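Local coordinates for amino acid ABC transporter, periplasmic amino acid-binding protein, putative (Streptococcus pneumoniae, PDB 4I62) that binds L-arginine between its two lobes and probably delivers it, as the substrate-binding component, to an amino acid ABC transporter, at residues K36-L41 with K101-I106. Residues are numbered along the deposited sequence; the frame is centred on the assembly and turned at random. Where two conformers were deposited one is given.
Sequences KSKGKL and KADLAI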
ATOM      1  N   LYS A  36     -14.055 -19.675   9.416  1.00 13.89           N
ATOM      2  CA  LYS A  36     -14.287 -20.017  10.801  1.00 13.60           C
ATOM      3  C   LYS A  36     -13.930 -21.466  11.054  1.00 14.88           C
ATOM      4  O   LYS A  36     -13.388 -21.817  12.118  1.00 16.55           O
ATOM      5  CB  LYS A  36     -15.723 -19.717  11.216  1.00 14.35           C
ATOM      6  CG  LYS A  36     -15.974 -18.222  11.257  1.00 16.33           C
ATOM      7  CD  LYS A  36     -17.366 -17.887  11.764  1.00 17.61           C
ATOM      8  CE  LYS A  36     -17.490 -16.406  12.081  1.00 17.22           C
ATOM      9  NZ  LYS A  36     -18.777 -16.080  12.729  1.00 22.69           N
ATOM     10  N   SER A  37     -14.299 -22.357  10.135  1.00 15.36           N
ATOM     11  CA  SER A  37     -14.063 -23.792  10.302  0.63 16.53           C
ATOM     12  C   SER A  37     -12.579 -24.147  10.307  1.00 16.31           C
ATOM     13  O   SER A  37     -12.148 -25.083  10.994  1.00 18.26           O
ATOM     14  CB  SER A  37     -14.782 -24.581   9.206  0.63 17.53           C
ATOM     15  OG  SER A  37     -14.514 -25.963   9.334  0.63 23.51           O
ATOM     16  N   LYS A  38     -11.777 -23.439   9.536  1.00 16.56           N
ATOM     17  CA  LYS A  38     -10.344 -23.732   9.522  0.52 17.79           C
ATOM     18  C   LYS A  38      -9.607 -23.055  10.673  1.00 16.61           C
ATOM     19  O   LYS A  38      -8.450 -23.395  10.951  1.00 19.31           O
ATOM     20  CB  LYS A  38      -9.694 -23.442   8.168  0.52 18.13           C
ATOM     21  CG  LYS A  38      -9.389 -21.988   7.923  0.52 15.35           C
ATOM     22  CD  LYS A  38      -8.878 -21.798   6.502  0.52 16.01           C
ATOM     23  CE  LYS A  38      -8.588 -20.334   6.200  0.52 16.23           C
ATOM     24  NZ  LYS A  38      -8.236 -20.153   4.770  0.52 15.63           N
ATOM     25  N   GLY A  39     -10.261 -22.098  11.342  1.00 15.46           N
ATOM     26  CA  GLY A  39      -9.720 -21.516  12.557  1.00 16.09           C
ATOM     27  C   GLY A  39      -8.697 -20.411  12.369  1.00 14.31           C
ATOM     28  O   GLY A  39      -8.105 -19.949  13.359  1.00 14.56           O
ATOM     29  N   LYS A  40      -8.514 -19.946  11.136  1.00 13.53           N
ATOM     30  CA  LYS A  40      -7.519 -18.903  10.883  1.00 13.70           C
ATOM     31  C   LYS A  40      -7.900 -18.111   9.643  1.00 12.70           C
ATOM     32  O   LYS A  40      -8.635 -18.606   8.804  1.00 13.81           O
ATOM     33  CB  LYS A  40      -6.109 -19.468  10.765  1.00 16.41           C
ATOM     34  CG  LYS A  40      -5.900 -20.371   9.604  1.00 20.38           C
ATOM     35  CD  LYS A  40      -4.489 -20.939   9.718  1.00 23.19           C
ATOM     36  CE  LYS A  40      -4.133 -21.786   8.533  1.00 26.89           C
ATOM     37  NZ  LYS A  40      -2.750 -22.329   8.718  1.00 26.05           N
ATOM     38  N   LEU A  41      -7.439 -16.871   9.619  1.00 12.24           N
ATOM     39  CA  LEU A  41      -7.675 -15.923   8.539  1.00 10.83           C
ATOM     40  C   LEU A  41      -6.311 -15.653   7.909  1.00 11.64           C
ATOM     41  O   LEU A  41      -5.420 -15.145   8.583  1.00 12.36           O
ATOM     42  CB  LEU A  41      -8.244 -14.612   9.108  1.00 10.96           C
ATOM     43  CG  LEU A  41      -8.470 -13.472   8.099  1.00 11.22           C
ATOM     44  CD1 LEU A  41      -9.632 -13.788   7.183  1.00 12.00           C
ATOM     45  CD2 LEU A  41      -8.671 -12.158   8.841  1.00 10.88           C
ATOM     46  N   LYS A 101      -5.170 -18.933  -2.207  1.00 15.89           N
ATOM     47  CA  LYS A 101      -4.019 -19.107  -1.328  1.00 17.21           C
ATOM     48  C   LYS A 101      -4.028 -18.158  -0.120  1.00 16.10           C
ATOM     49  O   LYS A 101      -3.321 -18.387   0.869  1.00 18.18           O
ATOM     50  CB  LYS A 101      -2.734 -18.931  -2.135  1.00 17.76           C
ATOM     51  CG  LYS A 101      -2.570 -19.948  -3.248  1.00 24.91           C
ATOM     52  CD  LYS A 101      -1.521 -19.507  -4.263  1.00 31.47           C
ATOM     53  CE  LYS A 101      -0.120 -19.515  -3.684  1.00 34.99           C
ATOM     54  NZ  LYS A 101       0.897 -19.151  -4.729  1.00 38.16           N
ATOM     55  N   ALA A 102      -4.804 -17.082  -0.213  1.00 13.39           N
ATOM     56  CA  ALA A 102      -5.047 -16.187   0.918  1.00 11.61           C
ATOM     57  C   ALA A 102      -6.524 -15.840   0.935  1.00 10.27           C
ATOM     58  O   ALA A 102      -7.187 -15.888  -0.109  1.00 12.92           O
ATOM     59  CB  ALA A 102      -4.196 -14.925   0.809  1.00 12.50           C
ATOM     60  N   ASP A 103      -7.051 -15.476   2.104  1.00 10.95           N
ATOM     61  CA  ASP A 103      -8.459 -15.107   2.240  1.00 10.82           C
ATOM     62  C   ASP A 103      -8.734 -13.630   1.951  1.00 10.95           C
ATOM     63  O   ASP A 103      -9.790 -13.289   1.400  1.00 11.63           O
ATOM     64  CB  ASP A 103      -8.917 -15.415   3.663  1.00 11.16           C
ATOM     65  CG  ASP A 103      -8.765 -16.879   3.997  1.00 14.26           C
ATOM     66  OD1 ASP A 103      -9.220 -17.716   3.183  1.00 17.07           O
ATOM     67  OD2 ASP A 103      -8.153 -17.220   5.041  1.00 14.47           O
ATOM     68  N   LEU A 104      -7.809 -12.761   2.354  1.00  9.41           N
ATOM     69  CA  LEU A 104      -7.948 -11.311   2.175  1.00  8.82           C
ATOM     70  C   LEU A 104      -6.616 -10.768   1.707  1.00  8.11           C
ATOM     71  O   LEU A 104      -5.576 -11.305   2.086  1.00  9.32           O
ATOM     72  CB  LEU A 104      -8.298 -10.591   3.497  1.00  8.62           C
ATOM     73  CG  LEU A 104      -9.595 -10.994   4.166  1.00  9.84           C
ATOM     74  CD1 LEU A 104      -9.721 -10.276   5.510  1.00 10.69           C
ATOM     75  CD2 LEU A 104     -10.812 -10.699   3.260  1.00 11.18           C
ATOM     76  N   ALA A 105      -6.676  -9.677   0.952  1.00  7.44           N
ATOM     77  CA  ALA A 105      -5.506  -8.824   0.747  1.00  7.94           C
ATOM     78  C   ALA A 105      -5.744  -7.558   1.549  1.00  7.05           C
ATOM     79  O   ALA A 105      -6.707  -6.828   1.276  1.00  8.37           O
ATOM     80  CB  ALA A 105      -5.311  -8.479  -0.720  1.00  8.83           C
ATOM     81  N   ILE A 106      -4.873  -7.315   2.526  1.00  7.19           N
ATOM     82  CA  ILE A 106      -4.900  -6.071   3.299  1.00  7.29           C
ATOM     83  C   ILE A 106      -3.474  -5.522   3.169  1.00  7.16           C
ATOM     84  O   ILE A 106      -2.569  -5.929   3.907  1.00  8.12           O
ATOM     85  CB  ILE A 106      -5.302  -6.261   4.785  1.00  7.66           C
ATOM     86  CG1 ILE A 106      -6.577  -7.106   4.899  1.00  7.94           C
ATOM     87  CG2 ILE A 106      -5.497  -4.881   5.408  1.00  8.81           C
ATOM     88  CD1 ILE A 106      -7.007  -7.371   6.354  1.00  9.56           C
TER
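K38 and D103 reach toward each other from opposite directions, the ammonium group of one set against the carboxylate of the other. K38 NZ lies 2.9 Å from D103 OD2, taking the syn lone pair of that oxygen, and forms a weaker hydrogen bond to D103 OD1 at 3.1 Å, so the salt bridge is forked over both oxygens. K38 belongs to the last turn of helix 33-38. With CG lodged between the backbone N and the carbonyl carbon (chi1 79°) and the rest of the chain fully extended, its ammonium group reaches the aspartate. OD2 also accepts a hydrogen bond from the backbone N of V42, and this second grip probably fixes the carboxylate for the lysine. K38 itself is exposed, so this is the solvent side of the contact; a second conformer was deposited for it, so the bridge may not be made all the time.

Packing tightens on the inner side, where L41 and L104 are both buried. The CD1 methyl of L41 touches both D103, just before strand 104-105, and L104 on it, reaching D103 CB at 3.9 Å and L104 CD1 at the same distance; L41 CD2 adds a contact of 4.0 Å to L104 CD1. L41 CG stands anti to its own amide nitrogen (chi1 176°), a setting that swings the isobutyl group over toward strand 104-105. Beyond the pair, L41 rests on I75 of helix 67-79, and L104 continues onto V229 and M231 of strand 226-232.

The chain leaves the helix at G39, with positive phi (82°), and strand 40-45 follows. That strand lies between 82-87 and 104-105 in a parallel sheet of order 2-1-3, a topology belonging to the α/β lobe of type II periplasmic binding proteins.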